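Side-chain contacts in ubiquitin-activating enzyme E1-like (Saccharomyces cerevisiae, PDB 3ONH), which forms, with AOS1, the dimeric E1 enzyme that activates the ubiquitin-like modifier SMT3 (SUMO) in an ATP-dependent reaction, and is represented here by its ubiquitin-fold domain: residues S23-V26 and V27-E31; S14-L17 and N18-L22. All blocks are in the same frame, centred on the assembly; numbering follows the deposited sequence.

Contact 1 (S23-V26 and V27-E31)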
ATOM      1  N   SER A  23      -0.468   8.656   4.984  1.00 11.53           N
ATOM      2  CA  SER A  23      -1.249   8.225   6.134  1.00 11.53           C
ATOM      3  C   SER A  23      -2.592   7.659   5.694  1.00 10.43           C
ATOM      4  O   SER A  23      -3.048   6.645   6.218  1.00 19.08           O
ATOM      5  CB  SER A  23      -1.458   9.387   7.108  1.00 14.11           C
ATOM      6  OG  SER A  23      -1.977  10.527   6.446  1.00 16.14           O
ATOM      7  N   ASP A  24      -3.224   8.323   4.731  1.00  8.92           N
ATOM      8  CA  ASP A  24      -4.520   7.880   4.239  1.00 15.08           C
ATOM      9  C   ASP A  24      -4.394   6.593   3.434  1.00 12.12           C
ATOM     10  O   ASP A  24      -5.260   5.727   3.494  1.00 13.58           O
ATOM     11  CB  ASP A  24      -5.190   8.979   3.412  1.00 13.35           C
ATOM     12  CG  ASP A  24      -5.733  10.096   4.274  1.00  4.23           C
ATOM     13  OD1 ASP A  24      -5.991   9.852   5.468  1.00 14.00           O
ATOM     14  OD2 ASP A  24      -5.904  11.218   3.759  1.00 16.40           O
ATOM     15  N   PHE A  25      -3.309   6.471   2.684  1.00 12.84           N
ATOM     16  CA  PHE A  25      -3.092   5.286   1.872  1.00 11.57           C
ATOM     17  C   PHE A  25      -2.959   4.058   2.761  1.00 12.19           C
ATOM     18  O   PHE A  25      -3.499   2.989   2.459  1.00 12.36           O
ATOM     19  CB  PHE A  25      -1.847   5.470   1.012  1.00 14.23           C
ATOM     20  CG  PHE A  25      -1.780   4.537  -0.164  1.00 25.48           C
ATOM     21  CD1 PHE A  25      -2.769   4.553  -1.131  1.00 18.74           C
ATOM     22  CD2 PHE A  25      -0.716   3.662  -0.313  1.00 16.86           C
ATOM     23  CE1 PHE A  25      -2.707   3.709  -2.219  1.00 33.48           C
ATOM     24  CE2 PHE A  25      -0.649   2.809  -1.400  1.00 32.63           C
ATOM     25  CZ  PHE A  25      -1.647   2.836  -2.357  1.00 27.60           C
ATOM     26  N   VAL A  26      -2.243   4.226   3.868  1.00 10.53           N
ATOM     27  CA  VAL A  26      -2.034   3.153   4.831  1.00  5.29           C
ATOM     28  C   VAL A  26      -3.325   2.657   5.495  1.00  6.64           C
ATOM     29  O   VAL A  26      -3.563   1.450   5.605  1.00 12.14           O
ATOM     30  CB  VAL A  26      -1.049   3.592   5.919  1.00  9.74           C
ATOM     31  CG1 VAL A  26      -1.052   2.608   7.060  1.00  7.54           C
ATOM     32  CG2 VAL A  26       0.347   3.729   5.331  1.00  9.77           C
ATOM     33  N   VAL A  27      -4.140   3.587   5.968  1.00  9.47           N
ATOM     34  CA  VAL A  27      -5.446   3.258   6.518  1.00  8.37           C
ATOM     35  C   VAL A  27      -6.285   2.485   5.499  1.00  7.87           C
ATOM     36  O   VAL A  27      -6.879   1.454   5.824  1.00 13.14           O
ATOM     37  CB  VAL A  27      -6.207   4.532   6.929  1.00 17.51           C
ATOM     38  CG1 VAL A  27      -7.520   4.167   7.596  1.00 12.08           C
ATOM     39  CG2 VAL A  27      -5.355   5.378   7.862  1.00 29.40           C
ATOM     40  N   LEU A  28      -6.302   2.985   4.266  1.00 10.15           N
ATOM     41  CA  LEU A  28      -7.063   2.401   3.165  1.00  8.44           C
ATOM     42  C   LEU A  28      -6.712   0.937   2.950  1.00  8.65           C
ATOM     43  O   LEU A  28      -7.585   0.079   2.854  1.00 13.68           O
ATOM     44  CB  LEU A  28      -6.750   3.165   1.883  1.00  7.71           C
ATOM     45  CG  LEU A  28      -7.830   3.337   0.816  1.00 19.37           C
ATOM     46  CD1 LEU A  28      -7.180   3.770  -0.485  1.00 31.93           C
ATOM     47  CD2 LEU A  28      -8.621   2.062   0.611  1.00 23.85           C
ATOM     48  N   ILE A  29      -5.422   0.652   2.846  1.00  9.56           N
ATOM     49  CA  ILE A  29      -4.989  -0.706   2.562  1.00  5.63           C
ATOM     50  C   ILE A  29      -5.208  -1.610   3.768  1.00  7.76           C
ATOM     51  O   ILE A  29      -5.649  -2.751   3.640  1.00 10.03           O
ATOM     52  CB  ILE A  29      -3.522  -0.730   2.129  1.00  6.65           C
ATOM     53  CG1 ILE A  29      -3.353   0.095   0.850  1.00  8.19           C
ATOM     54  CG2 ILE A  29      -3.064  -2.158   1.920  1.00  9.81           C
ATOM     55  CD1 ILE A  29      -1.927   0.275   0.418  1.00 12.71           C
ATOM     56  N   ARG A  30      -4.910  -1.092   4.950  1.00 11.41           N
ATOM     57  CA  ARG A  30      -5.101  -1.861   6.168  1.00  5.49           C
ATOM     58  C   ARG A  30      -6.555  -2.288   6.331  1.00  6.26           C
ATOM     59  O   ARG A  30      -6.838  -3.455   6.562  1.00 15.59           O
ATOM     60  CB  ARG A  30      -4.659  -1.062   7.390  1.00 13.86           C
ATOM     61  CG  ARG A  30      -4.825  -1.810   8.702  1.00 19.62           C
ATOM     62  CD  ARG A  30      -4.781  -0.861   9.885  1.00 20.56           C
ATOM     63  NE  ARG A  30      -3.436  -0.368  10.162  1.00 26.01           N
ATOM     64  CZ  ARG A  30      -3.103   0.920  10.211  1.00 20.73           C
ATOM     65  NH1 ARG A  30      -4.017   1.856   9.985  1.00 21.32           N
ATOM     66  NH2 ARG A  30      -1.851   1.272  10.479  1.00 21.65           N
ATOM     67  N   GLU A  31      -7.482  -1.346   6.216  1.00  9.18           N
ATOM     68  CA  GLU A  31      -8.891  -1.669   6.437  1.00 13.28           C
ATOM     69  C   GLU A  31      -9.463  -2.564   5.335  1.00 10.20           C
ATOM     70  O   GLU A  31     -10.207  -3.501   5.611  1.00 14.24           O
ATOM     71  CB  GLU A  31      -9.723  -0.395   6.580  1.00 17.63           C
ATOM     72  CG  GLU A  31      -9.228   0.544   7.679  1.00 30.74           C
ATOM     73  CD  GLU A  31      -9.920   0.314   9.020  1.00 54.38           C
ATOM     74  OE1 GLU A  31      -9.551   0.994  10.006  1.00 48.30           O
ATOM     75  OE2 GLU A  31     -10.837  -0.538   9.087  1.00 46.49           O
TER

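Contact 2 (S14-L17 and N18-L22)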
ATOM      1  N   SER A  14      -3.848  10.119 -12.168  1.00 14.10           N
ATOM      2  CA  SER A  14      -2.646  10.913 -11.956  1.00 15.36           C
ATOM      3  C   SER A  14      -2.808  11.907 -10.816  1.00 19.02           C
ATOM      4  O   SER A  14      -1.920  12.067  -9.987  1.00 21.13           O
ATOM      5  CB  SER A  14      -2.285  11.659 -13.237  1.00 26.26           C
ATOM      6  OG  SER A  14      -2.329  10.785 -14.351  1.00 37.16           O
ATOM      7  N   ASP A  15      -3.947  12.586 -10.789  1.00 23.85           N
ATOM      8  CA  ASP A  15      -4.212  13.587  -9.771  1.00 15.22           C
ATOM      9  C   ASP A  15      -4.228  12.948  -8.400  1.00 12.25           C
ATOM     10  O   ASP A  15      -4.020  13.619  -7.394  1.00 38.26           O
ATOM     11  CB  ASP A  15      -5.557  14.262 -10.022  1.00 29.34           C
ATOM     12  CG  ASP A  15      -6.726  13.308  -9.861  1.00 16.76           C
ATOM     13  OD1 ASP A  15      -6.628  12.157 -10.330  1.00 27.79           O
ATOM     14  OD2 ASP A  15      -7.749  13.712  -9.273  1.00 46.48           O
ATOM     15  N   CYS A  16      -4.478  11.644  -8.365  1.00 21.82           N
ATOM     16  CA  CYS A  16      -4.595  10.935  -7.099  1.00 13.80           C
ATOM     17  C   CYS A  16      -3.227  10.634  -6.478  1.00  9.65           C
ATOM     18  O   CYS A  16      -3.037  10.773  -5.276  1.00 14.96           O
ATOM     19  CB  CYS A  16      -5.407   9.653  -7.271  1.00 17.03           C
ATOM     20  SG  CYS A  16      -5.904   8.908  -5.715  1.00 28.24           S
ATOM     21  N   LEU A  17      -2.273  10.226  -7.301  1.00 15.06           N
ATOM     22  CA  LEU A  17      -0.927  10.027  -6.805  1.00 16.33           C
ATOM     23  C   LEU A  17      -0.437  11.327  -6.181  1.00  9.34           C
ATOM     24  O   LEU A  17       0.254  11.315  -5.164  1.00 19.03           O
ATOM     25  CB  LEU A  17       0.004   9.606  -7.939  1.00 18.31           C
ATOM     26  CG  LEU A  17       1.302   8.915  -7.515  1.00 12.89           C
ATOM     27  CD1 LEU A  17       1.053   7.470  -7.131  1.00 19.22           C
ATOM     28  CD2 LEU A  17       2.321   8.990  -8.632  1.00 24.58           C
ATOM     29  N   ASN A  18      -0.814  12.446  -6.787  1.00 16.13           N
ATOM     30  CA  ASN A  18      -0.321  13.753  -6.370  1.00 17.99           C
ATOM     31  C   ASN A  18      -1.016  14.340  -5.151  1.00 22.25           C
ATOM     32  O   ASN A  18      -0.520  15.300  -4.570  1.00 26.18           O
ATOM     33  CB  ASN A  18      -0.408  14.762  -7.520  1.00  9.57           C
ATOM     34  CG  ASN A  18       0.402  14.345  -8.731  1.00 13.15           C
ATOM     35  OD1 ASN A  18       1.246  13.455  -8.656  1.00 38.01           O
ATOM     36  ND2 ASN A  18       0.147  14.994  -9.859  1.00 48.25           N
ATOM     37  N   LYS A  19      -2.160  13.787  -4.764  1.00 18.60           N
ATOM     38  CA  LYS A  19      -2.912  14.358  -3.647  1.00 12.43           C
ATOM     39  C   LYS A  19      -3.069  13.402  -2.475  1.00  8.63           C
ATOM     40  O   LYS A  19      -3.266  13.832  -1.342  1.00 15.52           O
ATOM     41  CB  LYS A  19      -4.294  14.814  -4.098  1.00 12.04           C
ATOM     42  CG  LYS A  19      -5.228  13.673  -4.454  1.00 29.29           C
ATOM     43  CD  LYS A  19      -6.592  14.196  -4.868  1.00 40.61           C
ATOM     44  CE  LYS A  19      -6.437  15.319  -5.878  1.00 13.66           C
ATOM     45  NZ  LYS A  19      -7.741  15.904  -6.337  1.00 26.56           N
ATOM     46  N   MET A  20      -2.985  12.106  -2.758  1.00 13.95           N
ATOM     47  CA  MET A  20      -3.199  11.076  -1.760  1.00 10.41           C
ATOM     48  C   MET A  20      -2.085  11.104  -0.722  1.00 14.11           C
ATOM     49  O   MET A  20      -0.909  10.981  -1.064  1.00 11.45           O
ATOM     50  CB  MET A  20      -3.232   9.710  -2.441  1.00 17.91           C
ATOM     51  CG  MET A  20      -4.504   8.911  -2.223  1.00 42.20           C
ATOM     52  SD  MET A  20      -4.691   8.375  -0.519  1.00 28.81           S
ATOM     53  CE  MET A  20      -5.870   7.041  -0.707  1.00 15.91           C
ATOM     54  N   LYS A  21      -2.450  11.277   0.544  1.00 14.00           N
ATOM     55  CA  LYS A  21      -1.463  11.309   1.617  1.00 12.22           C
ATOM     56  C   LYS A  21      -1.116   9.895   2.019  1.00  7.43           C
ATOM     57  O   LYS A  21      -1.945   8.992   1.916  1.00 14.90           O
ATOM     58  CB  LYS A  21      -1.973  12.102   2.821  1.00  7.55           C
ATOM     59  CG  LYS A  21      -1.825  13.605   2.676  1.00 14.92           C
ATOM     60  CD  LYS A  21      -2.889  14.340   3.477  1.00 36.77           C
ATOM     61  CE  LYS A  21      -3.013  13.786   4.894  1.00 50.66           C
ATOM     62  NZ  LYS A  21      -4.028  14.529   5.699  1.00 40.56           N
ATOM     63  N   LEU A  22       0.122   9.709   2.461  1.00  9.77           N
ATOM     64  CA  LEU A  22       0.621   8.401   2.839  1.00  7.36           C
ATOM     65  C   LEU A  22      -0.197   7.823   3.987  1.00 12.58           C
ATOM     66  O   LEU A  22      -0.579   6.650   3.968  1.00  9.64           O
ATOM     67  CB  LEU A  22       2.090   8.509   3.235  1.00 19.28           C
ATOM     68  CG  LEU A  22       2.772   7.216   3.651  1.00 12.43           C
ATOM     69  CD1 LEU A  22       2.616   6.178   2.555  1.00 17.08           C
ATOM     70  CD2 LEU A  22       4.232   7.470   3.950  1.00 11.44           C
TER

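Contact 1 (S23-V26 and V27-E31)
Phe25 sends its ring out opposite the backbone N (chi1 -161°), and Ile29, one helical turn on, turns CG1 back past its own N and then runs extended to CD1 (chi2 173°). The two settings bring the Ile29 methyl over one face of the Phe25 ring. Ile29 CD1 sits 3.8 Å from the centroid of the Phe25 ring, 29° off its normal, a CH-pi contact over the face but off-centre toward CE2. Its nearest ring atom is CE2 of Phe25, 3.4 Å from Ile29 CD1. A flat aromatic and a branched aliphatic suit this buried face, and Leu63 and Leu106 extend the apolar surroundings. The same pair is also tied through the backbone: Ile29 N donates to Phe25 O at 3.1 Å, while Ile29 CG1 lies against the same oxygen.

Val26 and Arg30 repeat the i to i+4 spacing on another flank. The bend at chi3 of Arg30 folds the guanidinium back, so that one of its faces lies over Val26 CG1, with NH2 3.8 Å from that methyl. The apolar branch meets the pi surface and leaves the N-H groups for carbonyls: NH2 bonds Gln37 O, and NE makes a weak bond to Pro36 O. On the more exposed side, Val27 presses CG2 against Ser23 O at 3.1 Å, beside the bond that Val27 N makes to the same carbonyl. Leu28 N likewise bonds Asp24 O at 3.0 Å. Buried Phe25, Val26 and Ile29 set against exposed Asp24 and Glu31 make this an amphipathic alpha-helix, the long helix of a ubiquitin-like beta-grasp domain.

Contact 2 (S14-L17 and N18-L22)
The side-chain amide of Asn18 lays one face over Ser14 O, which stands almost directly above its plane, 3.5 Å from CG of Asn18. Asn18 CG turns back beside its own backbone N (chi1 -60°), and this places the amide over the preceding turn of the short helix 14-19, which follows strand 6-12 in the ubiquitin-fold domain. Ser14 O also accepts a weak bond from Asn18 N, and the amide oxygen OD1 makes a weak bond to Ser64 OG. A compact polar side chain suits this exposed place, since its flat amide can take the carbonyl oxygen against one face.

The carboxylate of Asp15 is the second flat group. Lys19 runs alongside it, pointing the same way, and NZ stands tilted out of the carboxylate plane, 3.7 Å from OD2 of Asp15, a long salt bridge. Both groups have closer partners: Asp15 OD1 bonds Ser13 OG and OD2 bonds Asn102 N, while Lys19 NZ bonds Asn102 OD1. The lysine chain bends at chi3, and its methylenes curl over Asp15 O, with Lys19 CG 3.2 Å from that oxygen. A long, flexible lysine can follow the backbone and still bring NZ to Asn102 and, more loosely, to the acid.

Buried Cys16 turns SG to Met20 CG at 3.8 Å, two sulfur-bearing, weakly polar side chains in van der Waals contact. Cys16 O also takes two bonds: Met20 N donates at 2.8 Å, tilted modestly from the carbonyl plane, and Lys19 N reaches the same oxygen from above that plane at 3.2 Å.

How the contacts relate
Contact 2 comes first along the chain, on helix 14-19, and contact 1 follows on helix 22-33; the centres lie 13 Å apart. Only the short connection through Met20 and Lys21 separates the two helices, with Lys21 at the N-cap position of the second. Met20 joins the contacts directly: its CE packs 3.5 Å from Leu28 CD1, and its SD lies near the backbone N of Phe25. Both contacts also share Leu63, touched by Leu17 and by Phe25. The two helices are thus linked by packing as well as by sequence, following strand 6-12 in this ubiquitin-fold domain, with contact 1 nearer the centre of the chain and contact 2 farther out.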